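Local atomic coordinates of desulfoferrodoxin (rbo) (Treponema pallidum subsp. pallidum str. Nichols, PDB entry 1Y07), a protein that acts as a class III superoxide reductase, probably reducing superoxide to hydrogen peroxide at a mononuclear non-haem iron centre. Residues Lys47-Pro52 against Ala69-Pro74; Lys62-Ser67 against Ala99-Phe104; His76-Val81 against Lys92-Asp97; Cys82-Lys87 against Gln111-Tyr116. All blocks are in the same frame, centred on the assembly; numbering follows the deposited sequence.

Contact 1: Lys47-Pro52 against Ala69-Pro74. With FE (Fe (III) ion), chain H.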
loop_
_atom_site.group_PDB
_atom_site.type_symbol
_atom_site.label_atom_id
_atom_site.label_comp_id
_atom_site.label_asym_id
_atom_site.label_seq_id
_atom_site.Cartn_x
_atom_site.Cartn_y
_atom_site.Cartn_z
ATOM N N LYS B 47 12.514 -8.216 20.318
ATOM C CA LYS B 47 11.882 -9.172 19.369
ATOM C C LYS B 47 10.525 -9.645 19.836
ATOM O O LYS B 47 9.604 -9.763 19.033
ATOM C CB LYS B 47 12.718 -10.447 19.193
ATOM C CG LYS B 47 13.758 -10.499 18.066
ATOM C CD LYS B 47 14.239 -9.172 17.573
ATOM C CE LYS B 47 15.354 -9.337 16.532
ATOM N NZ LYS B 47 16.586 -10.025 17.039
ATOM N N GLU B 48 10.425 -9.975 21.130
ATOM C CA GLU B 48 9.200 -10.572 21.685
ATOM C C GLU B 48 7.948 -9.688 21.526
ATOM O O GLU B 48 6.867 -10.193 21.232
ATOM C CB GLU B 48 9.377 -10.923 23.172
ATOM C CG GLU B 48 10.141 -12.218 23.409
ATOM C CD GLU B 48 10.160 -12.654 24.869
ATOM O OE1 GLU B 48 9.211 -12.324 25.637
ATOM O OE2 GLU B 48 11.135 -13.342 25.253
ATOM N N LYS B 49 8.100 -8.386 21.773
ATOM C CA LYS B 49 6.976 -7.470 21.733
ATOM C C LYS B 49 6.834 -6.820 20.341
ATOM O O LYS B 49 5.865 -6.100 20.117
ATOM C CB LYS B 49 7.111 -6.380 22.812
ATOM C CG LYS B 49 6.677 -6.823 24.233
ATOM C CD LYS B 49 7.575 -6.224 25.324
ATOM C CE LYS B 49 6.812 -5.343 26.315
ATOM N NZ LYS B 49 6.188 -6.088 27.448
ATOM N N HIS B 50 7.760 -7.079 19.407
ATOM C CA HIS B 50 7.752 -6.324 18.129
ATOM C C HIS B 50 7.720 -7.116 16.827
ATOM O O HIS B 50 7.203 -6.582 15.838
ATOM C CB HIS B 50 8.892 -5.271 18.052
ATOM C CG HIS B 50 8.711 -4.116 18.996
ATOM N ND1 HIS B 50 9.238 -4.115 20.280
ATOM C CD2 HIS B 50 8.021 -2.953 18.862
ATOM C CE1 HIS B 50 8.875 -2.996 20.887
ATOM N NE2 HIS B 50 8.086 -2.298 20.067
ATOM N N ILE B 51 8.234 -8.353 16.789
ATOM C CA ILE B 51 8.143 -9.149 15.553
ATOM C C ILE B 51 6.703 -9.612 15.263
ATOM O O ILE B 51 6.111 -10.293 16.097
ATOM C CB ILE B 51 9.103 -10.358 15.574
ATOM C CG1 ILE B 51 10.542 -9.855 15.537
ATOM C CG2 ILE B 51 8.789 -11.328 14.421
ATOM C CD1 ILE B 51 11.501 -10.912 15.474
ATOM N N PRO B 52 6.168 -9.300 14.075
ATOM C CA PRO B 52 4.818 -9.708 13.697
ATOM C C PRO B 52 4.723 -11.228 13.532
ATOM O O PRO B 52 5.621 -11.858 12.942
ATOM C CB PRO B 52 4.546 -8.940 12.368
ATOM C CG PRO B 52 5.792 -8.460 11.911
ATOM C CD PRO B 52 6.811 -8.538 12.999
ATOM N N ALA B 69 1.640 -9.922 23.422
ATOM C CA ALA B 69 1.125 -8.603 23.028
ATOM C C ALA B 69 1.963 -7.352 23.392
ATOM O O ALA B 69 2.335 -7.121 24.544
ATOM C CB ALA B 69 -0.324 -8.418 23.520
ATOM N N HIS B 70 2.175 -6.516 22.374
ATOM C CA HIS B 70 2.750 -5.185 22.503
ATOM C C HIS B 70 1.735 -4.207 23.073
ATOM O O HIS B 70 0.543 -4.329 22.807
ATOM C CB HIS B 70 3.165 -4.679 21.108
ATOM C CG HIS B 70 3.942 -3.394 21.123
ATOM N ND1 HIS B 70 3.362 -2.161 21.358
ATOM C CD2 HIS B 70 5.261 -3.158 20.929
ATOM C CE1 HIS B 70 4.289 -1.225 21.299
ATOM N NE2 HIS B 70 5.447 -1.803 21.031
ATOM N N PRO B 71 2.210 -3.216 23.819
ATOM C CA PRO B 71 1.388 -2.093 24.271
ATOM C C PRO B 71 0.586 -1.392 23.170
ATOM O O PRO B 71 1.080 -1.160 22.089
ATOM C CB PRO B 71 2.416 -1.126 24.859
ATOM C CG PRO B 71 3.479 -1.996 25.351
ATOM C CD PRO B 71 3.580 -3.125 24.368
ATOM N N MET B 72 -0.652 -1.071 23.501
ATOM C CA MET B 72 -1.476 -0.206 22.707
ATOM C C MET B 72 -2.032 0.915 23.609
ATOM O O MET B 72 -3.201 0.863 24.076
ATOM C CB MET B 72 -2.588 -1.029 22.055
ATOM C CG MET B 72 -2.109 -2.088 21.080
ATOM S SD MET B 72 -1.424 -1.379 19.592
ATOM C CE MET B 72 -2.823 -0.778 18.819
ATOM N N THR B 73 -1.164 1.893 23.879
ATOM C CA THR B 73 -1.477 3.102 24.657
ATOM C C THR B 73 -1.137 4.354 23.864
ATOM O O THR B 73 -0.360 4.285 22.923
ATOM C CB THR B 73 -0.636 3.150 25.955
ATOM O OG1 THR B 73 0.729 3.469 25.642
ATOM C CG2 THR B 73 -0.576 1.794 26.638
ATOM N N PRO B 74 -1.645 5.521 24.264
ATOM C CA PRO B 74 -1.368 6.743 23.487
ATOM C C PRO B 74 0.126 7.093 23.378
ATOM O O PRO B 74 0.532 7.709 22.401
ATOM C CB PRO B 74 -2.129 7.834 24.257
ATOM C CG PRO B 74 -3.153 7.088 25.069
ATOM C CD PRO B 74 -2.476 5.798 25.453
HETATM FE FE FE H . 7.336 -0.364 20.956
#

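Contact 2: Lys62-Ser67 against Ala99-Phe104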
loop_
_atom_site.group_PDB
_atom_site.type_symbol
_atom_site.label_atom_id
_atom_site.label_comp_id
_atom_site.label_asym_id
_atom_site.label_seq_id
_atom_site.Cartn_x
_atom_site.Cartn_y
_atom_site.Cartn_z
ATOM N N LYS B 62 -4.121 -13.030 9.704
ATOM C CA LYS B 62 -4.149 -12.247 10.923
ATOM C C LYS B 62 -2.719 -11.972 11.287
ATOM O O LYS B 62 -1.881 -12.886 11.255
ATOM C CB LYS B 62 -4.829 -13.022 12.035
ATOM C CG LYS B 62 -5.071 -12.269 13.348
ATOM C CD LYS B 62 -5.505 -13.247 14.441
ATOM C CE LYS B 62 -6.938 -13.005 14.916
ATOM N NZ LYS B 62 -7.111 -13.506 16.329
ATOM N N VAL B 63 -2.423 -10.728 11.601
ATOM C CA VAL B 63 -1.091 -10.359 12.043
ATOM C C VAL B 63 -1.126 -9.873 13.485
ATOM O O VAL B 63 -1.843 -8.966 13.805
ATOM C CB VAL B 63 -0.471 -9.271 11.188
ATOM C CG1 VAL B 63 0.901 -8.933 11.750
ATOM C CG2 VAL B 63 -0.410 -9.736 9.698
ATOM N N LYS B 64 -0.338 -10.496 14.361
ATOM C CA LYS B 64 -0.329 -10.152 15.795
ATOM C C LYS B 64 1.055 -9.626 16.207
ATOM O O LYS B 64 2.054 -10.211 15.805
ATOM C CB LYS B 64 -0.622 -11.368 16.685
ATOM C CG LYS B 64 -1.743 -12.331 16.258
ATOM C CD LYS B 64 -1.824 -13.484 17.265
ATOM C CE LYS B 64 -2.408 -13.005 18.563
ATOM N NZ LYS B 64 -3.560 -12.092 18.336
ATOM N N VAL B 65 1.105 -8.523 16.954
ATOM C CA VAL B 65 2.375 -7.881 17.272
ATOM C C VAL B 65 2.558 -8.168 18.730
ATOM O O VAL B 65 1.862 -7.609 19.595
ATOM C CB VAL B 65 2.433 -6.391 16.854
ATOM C CG1 VAL B 65 3.836 -5.772 17.120
ATOM C CG2 VAL B 65 2.134 -6.301 15.373
ATOM N N GLY B 66 3.527 -9.060 18.943
ATOM C CA GLY B 66 3.433 -10.074 19.926
ATOM C C GLY B 66 3.277 -11.543 19.545
ATOM O O GLY B 66 2.165 -12.010 19.259
ATOM N N SER B 67 4.384 -12.291 19.646
ATOM C CA SER B 67 4.286 -13.672 20.142
ATOM C C SER B 67 3.680 -13.583 21.565
ATOM O O SER B 67 2.939 -14.482 22.025
ATOM C CB SER B 67 5.663 -14.319 20.238
ATOM O OG SER B 67 6.465 -13.543 21.102
ATOM N N ALA B 99 -6.592 -3.979 20.104
ATOM C CA ALA B 99 -5.505 -4.910 20.345
ATOM C C ALA B 99 -4.394 -4.682 19.312
ATOM O O ALA B 99 -4.630 -4.090 18.243
ATOM C CB ALA B 99 -6.033 -6.296 20.234
ATOM N N PRO B 100 -3.207 -5.191 19.599
ATOM C CA PRO B 100 -2.095 -5.077 18.651
ATOM C C PRO B 100 -2.205 -6.162 17.609
ATOM O O PRO B 100 -1.350 -7.014 17.529
ATOM C CB PRO B 100 -0.858 -5.280 19.547
ATOM C CG PRO B 100 -1.356 -6.227 20.594
ATOM C CD PRO B 100 -2.804 -5.879 20.838
ATOM N N GLU B 101 -3.317 -6.190 16.867
ATOM C CA GLU B 101 -3.526 -7.170 15.812
ATOM C C GLU B 101 -4.451 -6.617 14.747
ATOM O O GLU B 101 -5.284 -5.764 15.017
ATOM C CB GLU B 101 -4.149 -8.451 16.377
ATOM C CG GLU B 101 -5.498 -8.222 16.962
ATOM C CD GLU B 101 -6.277 -9.512 17.160
ATOM O OE1 GLU B 101 -5.901 -10.291 18.022
ATOM O OE2 GLU B 101 -7.288 -9.733 16.437
ATOM N N VAL B 102 -4.329 -7.143 13.550
ATOM C CA VAL B 102 -5.219 -6.776 12.439
ATOM C C VAL B 102 -5.259 -7.913 11.430
ATOM O O VAL B 102 -4.352 -8.705 11.367
ATOM C CB VAL B 102 -4.739 -5.447 11.799
ATOM C CG1 VAL B 102 -3.493 -5.680 10.950
ATOM C CG2 VAL B 102 -5.894 -4.719 11.079
ATOM N N THR B 103 -6.327 -8.009 10.673
ATOM C CA THR B 103 -6.477 -9.050 9.716
ATOM C C THR B 103 -6.607 -8.433 8.315
ATOM O O THR B 103 -7.202 -7.364 8.131
ATOM C CB THR B 103 -7.724 -9.807 10.011
ATOM O OG1 THR B 103 -7.592 -10.358 11.339
ATOM C CG2 THR B 103 -7.916 -11.032 9.035
ATOM N N PHE B 104 -6.037 -9.119 7.351
ATOM C CA PHE B 104 -6.107 -8.765 5.959
ATOM C C PHE B 104 -6.802 -9.906 5.241
ATOM O O PHE B 104 -6.678 -11.048 5.670
ATOM C CB PHE B 104 -4.704 -8.667 5.422
ATOM C CG PHE B 104 -3.885 -7.590 6.092
ATOM C CD1 PHE B 104 -3.096 -7.890 7.189
ATOM C CD2 PHE B 104 -3.885 -6.311 5.611
ATOM C CE1 PHE B 104 -2.321 -6.908 7.834
ATOM C CE2 PHE B 104 -3.082 -5.325 6.244
ATOM C CZ PHE B 104 -2.336 -5.637 7.355
HETATM O O HOH W 1 -2.154 -9.455 19.563
#

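Contact 3: His76-Val81 against Lys92-Asp97. With FE (Fe (III) ion), chain H.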
loop_
_atom_site.group_PDB
_atom_site.type_symbol
_atom_site.label_atom_id
_atom_site.label_comp_id
_atom_site.label_asym_id
_atom_site.label_seq_id
_atom_site.Cartn_x
_atom_site.Cartn_y
_atom_site.Cartn_z
ATOM N N HIS B 76 2.744 4.791 23.639
ATOM C CA HIS B 76 3.433 3.635 23.100
ATOM C C HIS B 76 2.451 2.661 22.451
ATOM O O HIS B 76 1.662 1.995 23.131
ATOM C CB HIS B 76 4.194 2.951 24.210
ATOM C CG HIS B 76 5.182 1.949 23.736
ATOM N ND1 HIS B 76 5.700 0.978 24.563
ATOM C CD2 HIS B 76 5.759 1.762 22.521
ATOM C CE1 HIS B 76 6.563 0.243 23.887
ATOM N NE2 HIS B 76 6.611 0.692 22.642
ATOM N N TYR B 77 2.494 2.588 21.123
ATOM C CA TYR B 77 1.489 1.837 20.360
ATOM C C TYR B 77 2.040 1.309 19.031
ATOM O O TYR B 77 3.033 1.837 18.503
ATOM C CB TYR B 77 0.282 2.743 20.086
ATOM C CG TYR B 77 0.624 4.029 19.376
ATOM C CD1 TYR B 77 0.610 4.088 17.996
ATOM C CD2 TYR B 77 0.990 5.179 20.073
ATOM C CE1 TYR B 77 0.953 5.261 17.315
ATOM C CE2 TYR B 77 1.340 6.364 19.397
ATOM C CZ TYR B 77 1.312 6.394 18.012
ATOM O OH TYR B 77 1.624 7.532 17.289
ATOM N N ILE B 78 1.381 0.285 18.493
ATOM C CA ILE B 78 1.607 -0.139 17.090
ATOM C C ILE B 78 0.708 0.689 16.185
ATOM O O ILE B 78 -0.523 0.656 16.280
ATOM C CB ILE B 78 1.307 -1.637 16.889
ATOM C CG1 ILE B 78 2.091 -2.505 17.888
ATOM C CG2 ILE B 78 1.624 -2.023 15.458
ATOM C CD1 ILE B 78 3.577 -2.150 17.979
ATOM N N ALA B 79 1.326 1.396 15.259
ATOM C CA ALA B 79 0.631 2.355 14.401
ATOM C C ALA B 79 -0.061 1.682 13.244
ATOM O O ALA B 79 -1.202 2.005 12.922
ATOM C CB ALA B 79 1.594 3.332 13.883
ATOM N N TRP B 80 0.624 0.737 12.626
ATOM C CA TRP B 80 0.125 0.105 11.408
ATOM C C TRP B 80 0.860 -1.211 11.171
ATOM O O TRP B 80 1.937 -1.461 11.748
ATOM C CB TRP B 80 0.200 1.068 10.187
ATOM C CG TRP B 80 1.563 1.719 9.907
ATOM C CD1 TRP B 80 1.901 3.018 10.147
ATOM C CD2 TRP B 80 2.726 1.113 9.311
ATOM N NE1 TRP B 80 3.205 3.264 9.771
ATOM C CE2 TRP B 80 3.744 2.117 9.256
ATOM C CE3 TRP B 80 3.039 -0.182 8.859
ATOM C CZ2 TRP B 80 5.014 1.857 8.771
ATOM C CZ3 TRP B 80 4.308 -0.437 8.370
ATOM C CH2 TRP B 80 5.267 0.580 8.301
ATOM N N VAL B 81 0.276 -2.035 10.317
ATOM C CA VAL B 81 0.854 -3.273 9.841
ATOM C C VAL B 81 0.722 -3.239 8.320
ATOM O O VAL B 81 -0.342 -2.852 7.790
ATOM C CB VAL B 81 0.111 -4.529 10.403
ATOM C CG1 VAL B 81 0.583 -5.800 9.724
ATOM C CG2 VAL B 81 0.274 -4.581 11.929
ATOM N N LYS B 92 -2.799 -1.437 6.842
ATOM C CA LYS B 92 -3.883 -0.984 7.702
ATOM C C LYS B 92 -3.323 -0.363 8.956
ATOM O O LYS B 92 -2.451 -0.937 9.631
ATOM C CB LYS B 92 -4.778 -2.198 8.124
ATOM C CG LYS B 92 -5.602 -2.790 6.987
ATOM C CD LYS B 92 -6.524 -3.934 7.423
ATOM C CE LYS B 92 -7.640 -4.202 6.444
ATOM N NZ LYS B 92 -8.571 -5.167 6.912
ATOM N N GLU B 93 -3.842 0.805 9.296
ATOM C CA GLU B 93 -3.528 1.418 10.580
ATOM C C GLU B 93 -4.317 0.692 11.670
ATOM O O GLU B 93 -5.413 0.205 11.439
ATOM C CB GLU B 93 -3.852 2.901 10.554
ATOM C CG GLU B 93 -2.983 3.620 9.551
ATOM C CD GLU B 93 -3.259 5.116 9.365
ATOM O OE1 GLU B 93 -4.354 5.571 9.749
ATOM O OE2 GLU B 93 -2.381 5.827 8.798
ATOM N N LEU B 94 -3.755 0.592 12.854
ATOM C CA LEU B 94 -4.420 -0.047 13.999
ATOM C C LEU B 94 -5.088 0.998 14.952
ATOM O O LEU B 94 -4.454 1.984 15.301
ATOM C CB LEU B 94 -3.352 -0.801 14.803
ATOM C CG LEU B 94 -3.180 -2.267 14.383
ATOM C CD1 LEU B 94 -2.536 -2.437 13.032
ATOM C CD2 LEU B 94 -2.342 -2.989 15.401
ATOM N N PRO B 95 -6.355 0.814 15.348
ATOM C CA PRO B 95 -6.969 1.674 16.377
ATOM C C PRO B 95 -6.140 1.592 17.642
ATOM O O PRO B 95 -5.849 0.470 18.091
ATOM C CB PRO B 95 -8.355 1.043 16.569
ATOM C CG PRO B 95 -8.631 0.416 15.249
ATOM C CD PRO B 95 -7.319 -0.163 14.838
ATOM N N VAL B 96 -5.737 2.750 18.165
ATOM C CA VAL B 96 -4.781 2.814 19.292
ATOM C C VAL B 96 -5.345 2.177 20.568
ATOM O O VAL B 96 -4.589 1.671 21.415
ATOM C CB VAL B 96 -4.327 4.262 19.590
ATOM C CG1 VAL B 96 -5.443 5.061 20.280
ATOM C CG2 VAL B 96 -3.053 4.254 20.454
ATOM N N ASP B 97 -6.677 2.176 20.677
ATOM C CA ASP B 97 -7.339 1.584 21.848
ATOM C C ASP B 97 -7.876 0.146 21.651
ATOM O O ASP B 97 -8.649 -0.370 22.463
ATOM C CB ASP B 97 -8.426 2.528 22.360
ATOM C CG ASP B 97 -9.446 2.883 21.304
ATOM O OD1 ASP B 97 -9.155 2.726 20.083
ATOM O OD2 ASP B 97 -10.581 3.327 21.613
HETATM FE FE FE H . 7.336 -0.364 20.956
HETATM O O HOH W 2 -2.426 2.406 17.022
#

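Contact 4: Cys82-Lys87 against Gln111-Tyr116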
loop_
_atom_site.group_PDB
_atom_site.type_symbol
_atom_site.label_atom_id
_atom_site.label_comp_id
_atom_site.label_asym_id
_atom_site.label_seq_id
_atom_site.Cartn_x
_atom_site.Cartn_y
_atom_site.Cartn_z
ATOM N N CYS B 82 1.788 -3.615 7.649
ATOM C CA CYS B 82 1.848 -3.718 6.185
ATOM C C CYS B 82 2.080 -5.195 5.830
ATOM O O CYS B 82 2.884 -5.867 6.465
ATOM C CB CYS B 82 2.970 -2.832 5.662
ATOM S SG CYS B 82 3.318 -2.975 3.911
ATOM N N LEU B 83 1.390 -5.688 4.821
ATOM C CA LEU B 83 1.520 -7.040 4.341
ATOM C C LEU B 83 1.967 -7.011 2.925
ATOM O O LEU B 83 1.369 -6.319 2.094
ATOM C CB LEU B 83 0.160 -7.726 4.416
ATOM C CG LEU B 83 0.147 -9.240 4.453
ATOM C CD1 LEU B 83 0.806 -9.777 5.639
ATOM C CD2 LEU B 83 -1.306 -9.719 4.282
ATOM N N LYS B 84 3.063 -7.699 2.645
ATOM C CA LYS B 84 3.440 -7.923 1.280
ATOM C C LYS B 84 2.964 -9.333 0.915
ATOM O O LYS B 84 3.193 -10.255 1.678
ATOM C CB LYS B 84 4.966 -7.846 1.087
ATOM C CG LYS B 84 5.316 -8.291 -0.336
ATOM C CD LYS B 84 6.735 -8.015 -0.732
ATOM C CE LYS B 84 7.713 -8.911 -0.106
ATOM N NZ LYS B 84 9.067 -8.591 -0.646
ATOM N N THR B 85 2.288 -9.469 -0.212
ATOM C CA THR B 85 1.827 -10.737 -0.741
ATOM C C THR B 85 2.413 -10.906 -2.131
ATOM O O THR B 85 3.060 -9.997 -2.682
ATOM C CB THR B 85 0.291 -10.828 -0.798
ATOM O OG1 THR B 85 -0.230 -9.924 -1.777
ATOM C CG2 THR B 85 -0.367 -10.368 0.526
ATOM N N ARG B 86 2.181 -12.085 -2.705
ATOM C CA ARG B 86 2.665 -12.384 -4.048
ATOM C C ARG B 86 2.123 -11.410 -5.074
ATOM O O ARG B 86 2.859 -10.982 -5.984
ATOM C CB ARG B 86 2.358 -13.846 -4.432
ATOM C CG ARG B 86 3.352 -14.855 -3.755
ATOM C CD ARG B 86 3.550 -16.204 -4.492
ATOM N NE ARG B 86 4.878 -16.281 -5.118
ATOM C CZ ARG B 86 5.361 -17.345 -5.785
ATOM N NH1 ARG B 86 4.638 -18.473 -5.921
ATOM N NH2 ARG B 86 6.596 -17.297 -6.315
ATOM N N LYS B 87 0.846 -11.058 -4.926
ATOM C CA LYS B 87 0.124 -10.222 -5.919
ATOM C C LYS B 87 0.126 -8.739 -5.626
ATOM O O LYS B 87 -0.165 -7.963 -6.510
ATOM C CB LYS B 87 -1.320 -10.716 -6.127
ATOM C CG LYS B 87 -1.372 -12.160 -6.522
ATOM C CD LYS B 87 -0.638 -12.475 -7.863
ATOM C CE LYS B 87 -0.935 -13.855 -8.437
ATOM N NZ LYS B 87 -2.219 -13.787 -9.227
ATOM N N GLN B 111 -0.974 -15.170 -2.161
ATOM C CA GLN B 111 -0.364 -15.817 -1.006
ATOM C C GLN B 111 0.497 -14.831 -0.255
ATOM O O GLN B 111 1.093 -13.950 -0.873
ATOM C CB GLN B 111 0.508 -17.035 -1.430
ATOM C CG GLN B 111 -0.270 -18.070 -2.219
ATOM C CD GLN B 111 0.541 -19.209 -2.734
ATOM O OE1 GLN B 111 0.352 -20.348 -2.289
ATOM N NE2 GLN B 111 1.401 -18.949 -3.727
ATOM N N VAL B 112 0.549 -14.942 1.063
ATOM C CA VAL B 112 1.333 -13.995 1.859
ATOM C C VAL B 112 2.825 -14.202 1.687
ATOM O O VAL B 112 3.265 -15.352 1.537
ATOM C CB VAL B 112 0.955 -14.109 3.345
ATOM C CG1 VAL B 112 1.413 -15.385 3.924
ATOM C CG2 VAL B 112 1.547 -12.967 4.138
ATOM N N LEU B 113 3.618 -13.126 1.762
ATOM C CA LEU B 113 5.094 -13.205 1.775
ATOM C C LEU B 113 5.715 -12.721 3.076
ATOM O O LEU B 113 6.595 -13.375 3.628
ATOM C CB LEU B 113 5.714 -12.427 0.621
ATOM C CG LEU B 113 5.462 -13.001 -0.773
ATOM C CD1 LEU B 113 6.005 -12.057 -1.832
ATOM C CD2 LEU B 113 6.087 -14.403 -0.950
ATOM N N GLU B 114 5.298 -11.566 3.566
ATOM C CA GLU B 114 5.969 -10.914 4.696
ATOM C C GLU B 114 5.066 -9.873 5.329
ATOM O O GLU B 114 4.269 -9.246 4.658
ATOM C CB GLU B 114 7.281 -10.254 4.246
ATOM C CG GLU B 114 8.174 -9.752 5.377
ATOM C CD GLU B 114 9.632 -9.518 4.936
ATOM O OE1 GLU B 114 10.561 -9.603 5.787
ATOM O OE2 GLU B 114 9.857 -9.265 3.737
ATOM N N ALA B 115 5.197 -9.714 6.630
ATOM C CA ALA B 115 4.480 -8.697 7.374
ATOM C C ALA B 115 5.470 -7.753 8.009
ATOM O O ALA B 115 6.554 -8.186 8.379
ATOM C CB ALA B 115 3.593 -9.319 8.430
ATOM N N TYR B 116 5.062 -6.489 8.169
ATOM C CA TYR B 116 5.863 -5.388 8.718
ATOM C C TYR B 116 4.971 -4.613 9.667
ATOM O O TYR B 116 3.832 -4.438 9.370
ATOM C CB TYR B 116 6.395 -4.442 7.629
ATOM C CG TYR B 116 7.053 -5.140 6.459
ATOM C CD1 TYR B 116 6.278 -5.730 5.476
ATOM C CD2 TYR B 116 8.446 -5.246 6.362
ATOM C CE1 TYR B 116 6.850 -6.384 4.391
ATOM C CE2 TYR B 116 9.028 -5.887 5.268
ATOM C CZ TYR B 116 8.206 -6.471 4.301
ATOM O OH TYR B 116 8.711 -7.170 3.212
HETATM O O HOH W 3 10.201 -6.307 1.366
#

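Contact 1: Lys47-Pro52 against Ala69-Pro74
His70 reaches from its loop to Lys49 and His50 of the short helical turn. Starting at its root, CB rests 3.2 Å from Lys49 O, the carbonyl oxygen that also lies near the plane of the imidazole. CG is placed on the far side of CB from the backbone N (chi1 -172°), which lays the ring along this carbonyl. CD2 meets two groups: it approaches Lys49 O at 3.1 Å, and through it the ring turns its edge to one face of the His50 imidazole, off centre, in an offset edge-to-face pair with planes 76° apart. ND1 turns to its own loop and donates to Pro71 O at 2.6 Å, in the ring plane and on a carbonyl lone pair, a bond that fixes the rotation of the ring. CE1 flanks the metal bond, 3.2 Å from the iron. At the tip, NE2 binds the iron at 2.4 Å, and His50 NE2 binds the same ion at 2.3 Å. Together with His76, His122 and Cys119 they form the four-histidine, one-cysteine centre of superoxide reductases. Histidine suits both places because one ring nitrogen can hold the metal while the other donates a hydrogen bond: His50 ND1 is bonded to Ala46 O. The bent chain of Lys49 brings CE within 4.4 Å of Pro71 CD.

Contact 2: Lys62-Ser67 against Ala99-Phe104
Glu101 lies between Lys62 and Lys64 across a pair of antiparallel strands, 62-65 and 101-104, in the three-stranded sheet of the immunoglobulin-like (E-set) domain. Its carboxylate forms a salt bridge from OE1 to Lys64 NZ at 3.0 Å, and a long one from OE2 to Lys62 NZ at 3.8 Å. Glu101 CG sits between its backbone N and carbonyl carbon (chi1 63°), and the chain beyond runs extended beside that of Lys64, both pointing the same way. Lys62 stays straight until its third torsion, passing CG over Thr103 OG1 before bending to the acid. Long, flexible lysines suit this partly exposed face, whereas Val63 and Phe104, buried on the other, need only hydrocarbon: Val63 CG2 meets the edge of the Phe104 ring at CE1, 3.9 Å away. Behind these groups, the backbone sets the register. Val63 and Val102 exchange two hydrogen bonds, with Val63 N giving a nearly straight one (177°) to Val102 O at 2.8 Å. Pro100, the centre of an inverse gamma turn, leads into the second strand and offers its carbonyl to Val65 N at 2.9 Å. A water also donates to Pro100 O, at 3.3 Å, and accepts from Lys64 NZ.

Contact 3: His76-Val81 against Lys92-Asp97
Tyr77 CB points toward 92-97, and CG, standing between the backbone N and carbonyl carbon (chi1 56°), stays beside Val96 as well; the valine's CG2 answers from a slant, 3.7 Å from Tyr77 CB. In Leu94 a chi1 of -92°, off the usual staggered value, together with chi2 sets the two methyls against two residues of the facing strand. CD1 packs on Val81 CG2 at 3.7 Å, while CD2 lies alongside Ile78 CG2 at 4.1 Å, the two chains pointing the same way. A leucine suits the place because its two methyls can serve two neighbours. Leu94 N then bonds to Ala79 O at 2.9 Å, coming from above the carbonyl plane (40° out of it).

These pairs lie at the open end of the beta hairpin formed by strands 78-85 and 88-93, where Val81 and Lys92 form an antiparallel hydrogen-bonded pair. As the chains part, a water takes the place of a direct bond, donating to Ile78 O and to Leu94 O at 2.7 Å each. On the other face of the sheet from Val81, Trp80 CB touches Glu93 CG, and the indole stacks on Phe16. Glu93 OE2 forms a salt bridge with Arg3 of the second subunit, and Lys92 NZ donates to Thr103 O. Beyond Tyr77, His76 CB points away from 92-97, and its NE2 binds iron at 2.1 Å.

Contact 4: Cys82-Lys87 against Gln111-Tyr116
Backbone hydrogen bonds between Cys82-Thr85 and Val112-Tyr116 give the framework. Cys82 and Tyr116 bond in both directions, and Lys84 N donates to Glu114 O at 2.8 Å, nearly along the C=O axis. Lys84 O accepts twice, from Leu113 N at 2.9 Å and Glu114 N at 3.1 Å, so two residues of one strand face one of the other: a classic beta bulge. The shift of one residue leaves Thr85 opposite Val112, and farther on Arg86 N still finds Gln111 O at 2.8 Å.

Apolar contacts fill one face, where the Leu83 and Val112 side chains cross at about a right angle, Leu83 CD1 3.6 Å from Val112 CG2; CD1 also meets Ala115 CB. A small alanine suits a place that Pro52 and Val54 of the other sheet also touch. Leu113, exposed, swings its methyls over the bulge: CD1 lies against Thr85 O and CD2 against Arg86 CG at 3.9 Å.

Aromatic and polar contacts occupy the face of Cys82, Lys84 and Tyr116. The Tyr116 ring turns its edge to Cys82 O, which lies in its plane, and Cys82 SG lies oblique to the ring of Tyr116. At the end of the pair, beyond the bulge, Arg86 and Gln111 run side by side, Gln111 NE2 approaching Arg86 CD at 3.6 Å, with guanidinium and amide planes 37° apart.

The buried Lys84 is extended except for a bend at its third torsion. Its NZ lies 4.5 Å from Glu114 OE2, beyond a salt bridge, but donates to Arg3 O and to a water that also bonds Tyr116 OH. A charged ammonium is probably stabilised by neutral oxygens close by, with Glu114 adding a weaker attraction at longer range.

In the fold
The four contacts lie in one immunoglobulin-like domain. Contact 2 belongs to the sheet of strands 52-57, 60-65 and 101-105; contacts 3 and 4 share strand 78-85 in the other sheet, their centres about 18 Å apart on opposite sides of the chain's centre. Contact 1 joins helix 47-50 to the loop before strand 78-85, its centre about 9 Å from that of contact 2, about 10 Å from that of contact 3 and about 20 Å from that of contact 4. Along the chain, contact 1 closes before contact 3 opens, whereas contacts 2 and 4 interleave. Between the sheets, Val63 and Phe104 of contact 2 meet Leu83 of contact 4. The iron ligands come from separate parts of the chain, and contacts 1 and 3 share the metal itself.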